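Local coordinates for protein prephenate dehydratase (Arthrobacter aurescens, PDB 3MWB) that probably catalyses the decarboxylating dehydration of prephenate to phenylpyruvate, a step of phenylalanine biosynthesis, and binds phenylalanine at its ACT domain, at residues A52-V57 against L186-G191; L12-T17 against G134-A139; D221-R226 against A265-I270. All coordinates share one frame; numbering follows the deposited sequence. Where two conformers were deposited one is given.

Interaction 1 of 3, residues A52-V57 against L186-G191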
ATOM      1  N   ALA A  52     -22.256  12.435 -36.536  1.00 25.64           N
ATOM      2  CA  ALA A  52     -23.257  12.574 -35.482  1.00 24.85           C
ATOM      3  C   ALA A  52     -22.619  13.334 -34.343  1.00 23.50           C
ATOM      4  O   ALA A  52     -21.407  13.274 -34.150  1.00 23.34           O
ATOM      5  CB  ALA A  52     -23.751  11.202 -35.001  1.00 22.64           C
ATOM      6  N   ASP A  53     -23.419  14.048 -33.578  1.00 24.90           N
ATOM      7  CA  ASP A  53     -22.859  14.815 -32.478  1.00 25.58           C
ATOM      8  C   ASP A  53     -22.551  13.956 -31.264  1.00 23.37           C
ATOM      9  O   ASP A  53     -21.534  14.155 -30.625  1.00 23.50           O
ATOM     10  CB  ASP A  53     -23.778  15.962 -32.114  1.00 28.81           C
ATOM     11  CG  ASP A  53     -23.878  16.966 -33.226  1.00 33.27           C
ATOM     12  OD1 ASP A  53     -22.843  17.604 -33.531  1.00 34.72           O
ATOM     13  OD2 ASP A  53     -24.974  17.090 -33.814  1.00 37.70           O
ATOM     14  N   ALA A  54     -23.433  13.017 -30.946  1.00 22.83           N
ATOM     15  CA  ALA A  54     -23.257  12.196 -29.760  1.00 21.04           C
ATOM     16  C   ALA A  54     -23.978  10.878 -29.958  1.00 21.00           C
ATOM     17  O   ALA A  54     -24.908  10.788 -30.766  1.00 21.98           O
ATOM     18  CB  ALA A  54     -23.788  12.926 -28.540  1.00 23.57           C
ATOM     19  N   ALA A  55     -23.556   9.858 -29.215  1.00 19.11           N
ATOM     20  CA  ALA A  55     -24.158   8.541 -29.316  1.00 18.52           C
ATOM     21  C   ALA A  55     -24.625   8.109 -27.930  1.00 19.07           C
ATOM     22  O   ALA A  55     -23.874   8.231 -26.975  1.00 18.62           O
ATOM     23  CB  ALA A  55     -23.142   7.548 -29.850  1.00 16.58           C
HETATM   24  N   MSE A  56     -25.860   7.619 -27.834  1.00 20.39           N
HETATM   25  CA  MSE A  56     -26.429   7.166 -26.577  1.00 21.78           C
HETATM   26  C   MSE A  56     -26.338   5.643 -26.481  1.00 21.08           C
HETATM   27  O   MSE A  56     -27.001   4.921 -27.238  1.00 20.56           O
HETATM   28  CB  MSE A  56     -27.883   7.616 -26.439  1.00 25.02           C
HETATM   29  CG  MSE A  56     -28.504   7.298 -25.068  1.00 30.15           C
HETATM   30 SE   MSE A  56     -27.690   8.341 -23.585  1.00 38.23          SE
HETATM   31  CE  MSE A  56     -28.515  10.094 -23.788  1.00 40.65           C
ATOM     32  N   VAL A  57     -25.521   5.168 -25.544  1.00 21.17           N
ATOM     33  CA  VAL A  57     -25.251   3.743 -25.431  1.00 21.71           C
ATOM     34  C   VAL A  57     -25.356   3.281 -23.987  1.00 24.76           C
ATOM     35  O   VAL A  57     -25.055   4.055 -23.074  1.00 25.99           O
ATOM     36  CB  VAL A  57     -23.869   3.376 -26.046  1.00 19.97           C
ATOM     37  CG1 VAL A  57     -23.855   3.668 -27.560  1.00 20.61           C
ATOM     38  CG2 VAL A  57     -22.715   4.124 -25.342  1.00 19.73           C
ATOM     39  N   LEU A 186     -23.780   9.246 -22.840  1.00 21.67           N
ATOM     40  CA  LEU A 186     -23.849   9.984 -24.100  1.00 21.77           C
ATOM     41  C   LEU A 186     -22.427  10.396 -24.449  1.00 21.32           C
ATOM     42  O   LEU A 186     -21.775  11.088 -23.694  1.00 22.22           O
ATOM     43  CB  LEU A 186     -24.733  11.229 -23.946  1.00 21.42           C
ATOM     44  CG  LEU A 186     -25.116  12.048 -25.185  1.00 22.51           C
ATOM     45  CD1 LEU A 186     -26.016  11.252 -26.147  1.00 21.57           C
ATOM     46  CD2 LEU A 186     -25.829  13.340 -24.741  1.00 21.15           C
ATOM     47  N   VAL A 187     -21.952   9.952 -25.597  1.00 20.92           N
ATOM     48  CA  VAL A 187     -20.544  10.051 -25.915  1.00 21.76           C
ATOM     49  C   VAL A 187     -20.295  10.926 -27.146  1.00 21.95           C
ATOM     50  O   VAL A 187     -20.917  10.716 -28.165  1.00 21.78           O
ATOM     51  CB  VAL A 187     -19.975   8.642 -26.143  1.00 22.09           C
ATOM     52  CG1 VAL A 187     -18.498   8.720 -26.406  1.00 23.29           C
ATOM     53  CG2 VAL A 187     -20.259   7.758 -24.900  1.00 22.43           C
ATOM     54  N   SER A 188     -19.382  11.891 -27.051  1.00 22.29           N
ATOM     55  CA  SER A 188     -19.057  12.753 -28.192  0.50 22.18           C
ATOM     56  C   SER A 188     -17.565  12.710 -28.497  1.00 22.59           C
ATOM     57  O   SER A 188     -16.795  12.071 -27.769  1.00 22.46           O
ATOM     58  CB  SER A 188     -19.479  14.193 -27.904  0.50 22.60           C
ATOM     59  OG  SER A 188     -20.857  14.271 -27.608  0.50 21.68           O
ATOM     60  N   ARG A 189     -17.159  13.394 -29.565  1.00 26.19           N
ATOM     61  CA  ARG A 189     -15.747  13.652 -29.826  1.00 26.34           C
ATOM     62  C   ARG A 189     -15.242  14.626 -28.735  1.00 25.98           C
ATOM     63  O   ARG A 189     -16.049  15.355 -28.159  1.00 25.00           O
ATOM     64  CB  ARG A 189     -15.556  14.289 -31.220  1.00 27.54           C
ATOM     65  CG  ARG A 189     -15.949  13.380 -32.400  1.00 27.58           C
ATOM     66  CD  ARG A 189     -15.684  14.033 -33.776  1.00 29.90           C
ATOM     67  NE  ARG A 189     -16.442  15.273 -34.020  1.00 31.78           N
ATOM     68  CZ  ARG A 189     -17.748  15.348 -34.306  1.00 33.61           C
ATOM     69  NH1 ARG A 189     -18.511  14.260 -34.390  1.00 34.96           N
ATOM     70  NH2 ARG A 189     -18.300  16.531 -34.497  1.00 36.04           N
ATOM     71  N   PRO A 190     -13.911  14.646 -28.456  1.00 26.15           N
ATOM     72  CA  PRO A 190     -13.372  15.546 -27.424  1.00 26.06           C
ATOM     73  C   PRO A 190     -13.575  16.999 -27.805  1.00 27.88           C
ATOM     74  O   PRO A 190     -13.430  17.351 -28.965  1.00 28.02           O
ATOM     75  CB  PRO A 190     -11.861  15.245 -27.434  1.00 25.54           C
ATOM     76  CG  PRO A 190     -11.704  13.971 -28.120  1.00 24.93           C
ATOM     77  CD  PRO A 190     -12.844  13.846 -29.089  1.00 26.04           C
ATOM     78  N   GLY A 191     -13.933  17.821 -26.829  1.00 28.18           N
ATOM     79  CA  GLY A 191     -14.014  19.275 -27.002  1.00 30.51           C
ATOM     80  C   GLY A 191     -13.688  19.868 -25.645  1.00 30.55           C
ATOM     81  O   GLY A 191     -12.797  19.372 -24.958  1.00 30.76           O
TER
HETATM   82  O   HOH W   1     -20.970  16.062 -35.441  1.00 40.09           O
HETATM   83  O   HOH W   2     -18.948  14.872 -31.292  1.00 23.32           O
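The guanidinium of Arg189 meets the carbonyl of Ala52 edge-on: NH1 donates to Ala52 O over 3.1 Å, with the acceptor close to the guanidinium plane and a bent N-H...O angle of 138°. An ordered water also lies in plane at the edge, accepting a hydrogen bond from NH2 and donating one to Asp53 OD1, so it bridges the carboxylate and the guanidinium, which do not touch directly. A second water sits over the centre of one face, 3.2 Å above the plane; it accepts from Arg189 N and donates to Asp53 O. A long side chain suits this place: the bend at chi3 (-61°) turns the guanidinium back to the other segment, where NH1 also reaches Val47 O. Asp53 O takes a second bond from Ser188 OG (3.1 Å), arriving 29° off the carbonyl plane. Asp53 in turn anchors Thr8 N through OD2.

Further along, the pairing becomes regular antiparallel sheet. Ala55 and Val187 form a hydrogen-bonded pair, Ala55 N to Val187 O at 3.0 Å and Val187 N to Ala55 O at 2.9 Å, while Met56 and Leu186 make the adjoining non-hydrogen-bonded pair. Met56 is selenomethionine; its bent chain crosses Leu186 at about a right angle, bringing CE to 3.6 Å from Leu186 CD1. The same methyl of Leu186 lies 3.7 Å from Ala54 CB, a small side chain that lets the branched one lie close.

Strand 54-60 lies between strand 8-12, its parallel neighbour, and strand 181-188, which pairs beyond with 81-89. Helix 40-48 packs on the face carrying Ala55 and Val187, through Leu44, whereas Tyr9 lies against Ala54 and Leu186, within a sheet of the PBP-like dehydratase domain.

Interaction 2 of 3, residues L12-T17 against G134-A139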
ATOM      1  N   LEU A  12     -28.173   2.881 -29.817  1.00 24.55           N
ATOM      2  CA  LEU A  12     -28.295   1.465 -30.079  1.00 25.12           C
ATOM      3  C   LEU A  12     -29.753   1.182 -30.444  1.00 25.29           C
ATOM      4  O   LEU A  12     -30.652   1.379 -29.634  1.00 26.03           O
ATOM      5  CB  LEU A  12     -27.865   0.646 -28.855  1.00 24.91           C
ATOM      6  CG  LEU A  12     -27.849  -0.883 -29.004  1.00 25.82           C
ATOM      7  CD1 LEU A  12     -26.876  -1.353 -30.092  1.00 24.00           C
ATOM      8  CD2 LEU A  12     -27.505  -1.556 -27.673  1.00 25.13           C
ATOM      9  N   GLY A  13     -29.974   0.769 -31.686  1.00 25.75           N
ATOM     10  CA  GLY A  13     -31.318   0.529 -32.177  1.00 25.94           C
ATOM     11  C   GLY A  13     -31.773  -0.879 -31.871  1.00 26.14           C
ATOM     12  O   GLY A  13     -31.066  -1.630 -31.180  1.00 25.00           O
ATOM     13  N   PRO A  14     -32.952  -1.257 -32.395  1.00 27.12           N
ATOM     14  CA  PRO A  14     -33.769  -0.420 -33.270  1.00 26.95           C
ATOM     15  C   PRO A  14     -34.585   0.645 -32.510  1.00 27.03           C
ATOM     16  O   PRO A  14     -34.374   0.860 -31.326  1.00 25.32           O
ATOM     17  CB  PRO A  14     -34.682  -1.440 -33.973  1.00 28.67           C
ATOM     18  CG  PRO A  14     -34.781  -2.613 -32.987  1.00 29.31           C
ATOM     19  CD  PRO A  14     -33.615  -2.526 -32.039  1.00 27.71           C
ATOM     20  N   GLN A  15     -35.500   1.321 -33.203  1.00 28.49           N
ATOM     21  CA  GLN A  15     -36.370   2.291 -32.546  0.50 29.39           C
ATOM     22  C   GLN A  15     -37.285   1.582 -31.531  1.00 30.25           C
ATOM     23  O   GLN A  15     -37.597   0.393 -31.673  1.00 30.27           O
ATOM     24  CB  GLN A  15     -37.148   3.132 -33.579  0.50 30.82           C
ATOM     25  CG  GLN A  15     -36.233   4.064 -34.405  0.50 30.78           C
ATOM     26  CD  GLN A  15     -36.976   5.069 -35.290  0.50 33.63           C
ATOM     27  OE1 GLN A  15     -38.185   4.960 -35.505  0.50 34.68           O
ATOM     28  NE2 GLN A  15     -36.240   6.059 -35.811  0.50 32.83           N
ATOM     29  N   GLY A  16     -37.665   2.292 -30.470  1.00 30.49           N
ATOM     30  CA  GLY A  16     -38.626   1.746 -29.499  1.00 31.64           C
ATOM     31  C   GLY A  16     -38.045   0.910 -28.372  1.00 31.25           C
ATOM     32  O   GLY A  16     -38.786   0.428 -27.484  1.00 31.88           O
ATOM     33  N   THR A  17     -36.722   0.733 -28.396  1.00 29.46           N
ATOM     34  CA  THR A  17     -36.012   0.064 -27.300  1.00 29.41           C
ATOM     35  C   THR A  17     -35.960   0.945 -26.053  1.00 29.72           C
ATOM     36  O   THR A  17     -36.293   2.135 -26.089  1.00 29.17           O
ATOM     37  CB  THR A  17     -34.547  -0.273 -27.695  1.00 28.55           C
ATOM     38  OG1 THR A  17     -33.918   0.909 -28.209  1.00 28.57           O
ATOM     39  CG2 THR A  17     -34.507  -1.360 -28.788  1.00 29.86           C
ATOM     40  N   GLY A 134     -35.985 -13.296 -28.363  1.00 39.04           N
ATOM     41  CA  GLY A 134     -35.983 -12.264 -29.397  1.00 38.77           C
ATOM     42  C   GLY A 134     -34.644 -11.545 -29.431  1.00 37.93           C
ATOM     43  O   GLY A 134     -33.880 -11.628 -28.471  1.00 38.08           O
ATOM     44  N   SER A 135     -34.362 -10.836 -30.528  1.00 37.45           N
ATOM     45  CA  SER A 135     -33.121 -10.061 -30.672  1.00 37.18           C
ATOM     46  C   SER A 135     -33.107  -8.787 -29.814  1.00 36.39           C
ATOM     47  O   SER A 135     -32.053  -8.365 -29.338  1.00 35.88           O
ATOM     48  CB  SER A 135     -32.859  -9.719 -32.153  1.00 37.19           C
ATOM     49  OG  SER A 135     -33.883  -8.855 -32.631  1.00 37.22           O
ATOM     50  N   SER A 136     -34.280  -8.182 -29.637  1.00 36.26           N
ATOM     51  CA  SER A 136     -34.483  -7.025 -28.753  1.00 36.33           C
ATOM     52  C   SER A 136     -35.954  -6.959 -28.336  1.00 36.78           C
ATOM     53  O   SER A 136     -36.791  -7.649 -28.932  1.00 37.14           O
ATOM     54  CB  SER A 136     -34.052  -5.711 -29.430  1.00 36.68           C
ATOM     55  OG  SER A 136     -34.866  -5.382 -30.547  1.00 36.28           O
ATOM     56  N   THR A 137     -36.273  -6.159 -27.317  1.00 36.69           N
ATOM     57  CA  THR A 137     -37.663  -5.988 -26.912  1.00 37.17           C
ATOM     58  C   THR A 137     -38.490  -5.389 -28.056  1.00 37.66           C
ATOM     59  O   THR A 137     -39.605  -5.842 -28.324  1.00 37.68           O
ATOM     60  CB  THR A 137     -37.852  -5.152 -25.588  1.00 37.21           C
ATOM     61  OG1 THR A 137     -37.484  -3.777 -25.796  1.00 35.16           O
ATOM     62  CG2 THR A 137     -37.030  -5.755 -24.433  1.00 37.08           C
ATOM     63  N   ALA A 138     -37.923  -4.379 -28.716  1.00 37.80           N
ATOM     64  CA  ALA A 138     -38.587  -3.694 -29.831  1.00 38.48           C
ATOM     65  C   ALA A 138     -38.908  -4.643 -30.991  1.00 38.97           C
ATOM     66  O   ALA A 138     -40.035  -4.648 -31.468  1.00 39.19           O
ATOM     67  CB  ALA A 138     -37.755  -2.507 -30.317  1.00 37.84           C
ATOM     68  N   ALA A 139     -37.930  -5.439 -31.432  1.00 38.84           N
ATOM     69  CA  ALA A 139     -38.155  -6.415 -32.508  1.00 39.72           C
ATOM     70  C   ALA A 139     -39.233  -7.430 -32.131  1.00 40.39           C
ATOM     71  O   ALA A 139     -40.070  -7.797 -32.959  1.00 40.26           O
ATOM     72  CB  ALA A 139     -36.861  -7.126 -32.900  1.00 39.33           C
TER
HETATM   73  O   HOH W   3     -39.426  -1.993 -26.256  1.00 30.07           O
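Close van der Waals packing joins the turn Pro14-Thr17 to the first turn of helix 137-143, spanning the two lobes of the dehydratase domain. Ala138 CB carries the contact: it lies 3.2 Å from Gln15 O, 3.8 Å from Thr17 CG2 and 4.0 Å from Pro14 CG, a fit that suits a small methyl. The turn is type II, and Gly16 fits its third position, where phi is positive (87°): a CB would jam against the carbonyl O of Gln15, and would also point toward Ala138 CB. Pro14, entered through a cis peptide, lays the CG-CD side of its ring on Ser136, with CD 3.5 Å from OG. That hydroxyl is the helix N-cap: chi1 of 66° sets it between the backbone N and the carbonyl carbon, from where it accepts from Ala139 N (3.2 Å, 167°). One water links the two segments, donating to both Gly16 O and Thr137 OG1; the latter is also hydrogen-bonded to Glu64.

Thr17 in turn is the N-cap of helix 18-23, so the starts of two helices meet here. Strand 8-12 feeds the turn from one sheet, strand 130-133 leads to the helix from the other, and Val63 and Glu64 line the contact alongside Phe18.

Interaction 3 of 3, residues D221-R226 against A265-I270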
ATOM      1  N   ASP A 221      -4.288   3.239  -6.195  1.00 23.27           N
ATOM      2  CA  ASP A 221      -3.693   4.120  -5.204  1.00 24.90           C
ATOM      3  C   ASP A 221      -3.607   5.566  -5.688  1.00 24.38           C
ATOM      4  O   ASP A 221      -3.664   6.473  -4.868  1.00 25.42           O
ATOM      5  CB  ASP A 221      -2.302   3.640  -4.764  1.00 27.10           C
ATOM      6  CG  ASP A 221      -1.892   4.217  -3.416  1.00 32.75           C
ATOM      7  OD1 ASP A 221      -2.664   4.069  -2.454  1.00 35.70           O
ATOM      8  OD2 ASP A 221      -0.794   4.819  -3.310  1.00 39.27           O
ATOM      9  N   GLN A 222      -3.489   5.777  -7.003  1.00 20.70           N
ATOM     10  CA  GLN A 222      -3.485   7.143  -7.536  1.00 20.93           C
ATOM     11  C   GLN A 222      -4.748   7.898  -7.104  1.00 20.27           C
ATOM     12  O   GLN A 222      -4.661   9.063  -6.728  1.00 22.19           O
ATOM     13  CB  GLN A 222      -3.326   7.165  -9.053  1.00 21.91           C
ATOM     14  CG  GLN A 222      -2.045   6.522  -9.571  1.00 23.55           C
ATOM     15  CD  GLN A 222      -0.796   7.033  -8.873  1.00 27.89           C
ATOM     16  OE1 GLN A 222      -0.567   8.235  -8.768  1.00 23.47           O
ATOM     17  NE2 GLN A 222       0.028   6.102  -8.396  1.00 30.94           N
ATOM     18  N   PHE A 223      -5.898   7.218  -7.120  1.00 19.46           N
ATOM     19  CA  PHE A 223      -7.159   7.766  -6.614  1.00 18.96           C
ATOM     20  C   PHE A 223      -7.243   7.740  -5.079  1.00 19.39           C
ATOM     21  O   PHE A 223      -7.535   8.757  -4.458  1.00 20.12           O
ATOM     22  CB  PHE A 223      -8.355   7.036  -7.237  1.00 18.49           C
ATOM     23  CG  PHE A 223      -8.498   7.252  -8.733  1.00 19.57           C
ATOM     24  CD1 PHE A 223      -8.830   8.500  -9.237  1.00 22.64           C
ATOM     25  CD2 PHE A 223      -8.312   6.204  -9.622  1.00 21.36           C
ATOM     26  CE1 PHE A 223      -8.957   8.712 -10.617  1.00 23.96           C
ATOM     27  CE2 PHE A 223      -8.433   6.401 -10.990  1.00 23.27           C
ATOM     28  CZ  PHE A 223      -8.772   7.648 -11.491  1.00 22.61           C
ATOM     29  N   ALA A 224      -6.970   6.585  -4.468  1.00 19.58           N
ATOM     30  CA  ALA A 224      -7.168   6.429  -3.028  1.00 20.43           C
ATOM     31  C   ALA A 224      -6.267   7.345  -2.194  1.00 21.00           C
ATOM     32  O   ALA A 224      -6.735   7.946  -1.228  1.00 21.67           O
ATOM     33  CB  ALA A 224      -7.015   4.953  -2.601  1.00 20.00           C
ATOM     34  N   SER A 225      -4.989   7.465  -2.574  1.00 20.94           N
ATOM     35  CA  SER A 225      -4.033   8.323  -1.843  1.00 21.46           C
ATOM     36  C   SER A 225      -4.344   9.831  -1.934  1.00 21.53           C
ATOM     37  O   SER A 225      -3.769  10.610  -1.181  1.00 22.18           O
ATOM     38  CB  SER A 225      -2.591   8.057  -2.308  1.00 21.89           C
ATOM     39  OG  SER A 225      -2.358   8.627  -3.576  1.00 21.70           O
ATOM     40  N   ARG A 226      -5.237  10.223  -2.861  1.00 20.07           N
ATOM     41  CA  ARG A 226      -5.639  11.608  -3.041  1.00 20.11           C
ATOM     42  C   ARG A 226      -7.118  11.843  -2.682  1.00 20.57           C
ATOM     43  O   ARG A 226      -7.726  12.835  -3.080  1.00 20.47           O
ATOM     44  CB  ARG A 226      -5.331  12.048  -4.473  1.00 20.00           C
ATOM     45  CG  ARG A 226      -3.802  12.132  -4.771  1.00 19.94           C
ATOM     46  CD  ARG A 226      -3.580  12.325  -6.241  1.00 20.90           C
ATOM     47  NE  ARG A 226      -2.168  12.407  -6.583  1.00 22.93           N
ATOM     48  CZ  ARG A 226      -1.400  11.390  -6.967  1.00 24.60           C
ATOM     49  NH1 ARG A 226      -1.898  10.166  -7.063  1.00 24.40           N
ATOM     50  NH2 ARG A 226      -0.118  11.613  -7.278  1.00 23.57           N
ATOM     51  N   ALA A 265      -2.482  12.663 -13.440  1.00 17.56           N
ATOM     52  CA  ALA A 265      -1.036  12.704 -13.731  1.00 19.34           C
ATOM     53  C   ALA A 265      -0.338  11.438 -13.247  1.00 20.10           C
ATOM     54  O   ALA A 265       0.520  10.890 -13.951  1.00 21.86           O
ATOM     55  CB  ALA A 265      -0.387  13.940 -13.142  1.00 19.37           C
ATOM     56  N   GLY A 266      -0.722  10.967 -12.072  1.00 20.08           N
ATOM     57  CA  GLY A 266      -0.149   9.722 -11.492  1.00 21.70           C
ATOM     58  C   GLY A 266      -0.418   8.519 -12.374  1.00 21.63           C
ATOM     59  O   GLY A 266       0.437   7.639 -12.532  1.00 22.80           O
ATOM     60  N   LEU A 267      -1.625   8.491 -12.945  1.00 21.62           N
ATOM     61  CA  LEU A 267      -2.067   7.415 -13.834  1.00 21.31           C
ATOM     62  C   LEU A 267      -1.249   7.419 -15.112  1.00 21.35           C
ATOM     63  O   LEU A 267      -0.814   6.380 -15.561  1.00 21.65           O
ATOM     64  CB  LEU A 267      -3.569   7.562 -14.167  1.00 20.71           C
ATOM     65  CG  LEU A 267      -4.601   7.239 -13.089  1.00 20.79           C
ATOM     66  CD1 LEU A 267      -5.997   7.510 -13.615  1.00 23.58           C
ATOM     67  CD2 LEU A 267      -4.494   5.793 -12.613  1.00 17.68           C
ATOM     68  N   HIS A 268      -1.063   8.596 -15.701  1.00 21.12           N
ATOM     69  CA  HIS A 268      -0.301   8.732 -16.937  1.00 21.64           C
ATOM     70  C   HIS A 268       1.155   8.273 -16.724  1.00 22.73           C
ATOM     71  O   HIS A 268       1.722   7.580 -17.583  1.00 23.14           O
ATOM     72  CB  HIS A 268      -0.370  10.173 -17.449  1.00 20.46           C
ATOM     73  CG  HIS A 268       0.306  10.382 -18.765  1.00 24.06           C
ATOM     74  ND1 HIS A 268      -0.395  10.516 -19.949  1.00 24.63           N
ATOM     75  CD2 HIS A 268       1.612  10.533 -19.083  1.00 21.65           C
ATOM     76  CE1 HIS A 268       0.453  10.705 -20.941  1.00 23.62           C
ATOM     77  NE2 HIS A 268       1.677  10.723 -20.445  1.00 26.63           N
ATOM     78  N   ARG A 269       1.752   8.639 -15.583  1.00 22.47           N
ATOM     79  CA  ARG A 269       3.124   8.217 -15.293  0.50 23.36           C
ATOM     80  C   ARG A 269       3.259   6.686 -15.310  1.00 24.36           C
ATOM     81  O   ARG A 269       4.189   6.161 -15.921  1.00 25.99           O
ATOM     82  CB  ARG A 269       3.655   8.857 -13.995  0.50 23.10           C
ATOM     83  CG  ARG A 269       3.881  10.376 -14.127  0.50 21.34           C
ATOM     84  CD  ARG A 269       4.558  11.029 -12.915  0.50 19.33           C
ATOM     85  NE  ARG A 269       3.918  10.758 -11.621  0.50 18.94           N
ATOM     86  CZ  ARG A 269       3.011  11.539 -11.040  0.50 18.76           C
ATOM     87  NH1 ARG A 269       2.583  12.647 -11.646  0.50 16.80           N
ATOM     88  NH2 ARG A 269       2.528  11.212  -9.847  0.50 16.69           N
ATOM     89  N   ILE A 270       2.324   5.982 -14.683  1.00 23.86           N
ATOM     90  CA  ILE A 270       2.337   4.495 -14.641  1.00 25.87           C
ATOM     91  C   ILE A 270       2.024   3.892 -16.014  1.00 26.36           C
ATOM     92  O   ILE A 270       2.620   2.872 -16.430  1.00 27.77           O
ATOM     93  CB  ILE A 270       1.279   3.943 -13.659  1.00 25.60           C
ATOM     94  CG1 ILE A 270       1.608   4.317 -12.212  1.00 26.64           C
ATOM     95  CG2 ILE A 270       1.135   2.399 -13.777  1.00 27.33           C
ATOM     96  CD1 ILE A 270       0.381   4.163 -11.283  1.00 24.74           C
TER
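Arg226 NH1 is gripped by two oxygens of Gln222: the backbone O at 3.0 Å, met in the carbonyl plane on a lone pair, and the amide OE1 at 2.9 Å, with the donor 49° above that carbonyl plane. A bend at chi2 (-51°) curls the glutamine so that OE1 serves Arg226 while resting 3.1 Å from Gly266 CA. Glycine suits that spot, since a CB would collide with OE1. Ile270 CD1 packs 3.5 Å from Gln222 NE2, whose own polar partner is Glu218 O, in a weak hydrogen bond, and CG packs near Leu267. Phe223 CZ touches Leu267 CD1 (3.5 Å), the two side chains crossing at about a right angle over strand 200-207, against Val204. The helices thus pack side by side on the sheet of the ACT domain's ferredoxin-like fold.

An alanine at Gln222 removes OE1, and Arg226 NH1, left with the backbone acceptor alone, would probably turn more freely, with a gap opening beside Gly266 and Ile270. Arg226 NH2 comes within 3.7 Å of Arg269 NH2, at the edge of that guanidinium. Such closeness is likely made tolerable by a salt bridge from Arg226 NE to Asp262, by the nearby OE1, and by a cation-pi contact of Arg269 with Phe299 of the third subunit.

Overall arrangement
Interactions 1 and 2 belong to the dehydratase domain, with centres 21 Å apart, and their segments alternate along the chain: strand 8-12, a partner of strand 54-60, runs directly into the turn of interaction 2. Interaction 1 pairs two strands within one lobe's sheet, while interaction 2 joins that lobe to the other, near the cleft that holds the active site in related dehydratases. Gln15 and Ala138 have side chains about 7 and 8 Å from those of Gln164 and Leu167, residues of a magnesium site, though no ion is bound to this chain here. Interaction 3 is in the ACT domain, its centre 40 Å from that of interaction 2, and there the side chain of Phe223 lies about 6 Å from a bound phenylalanine.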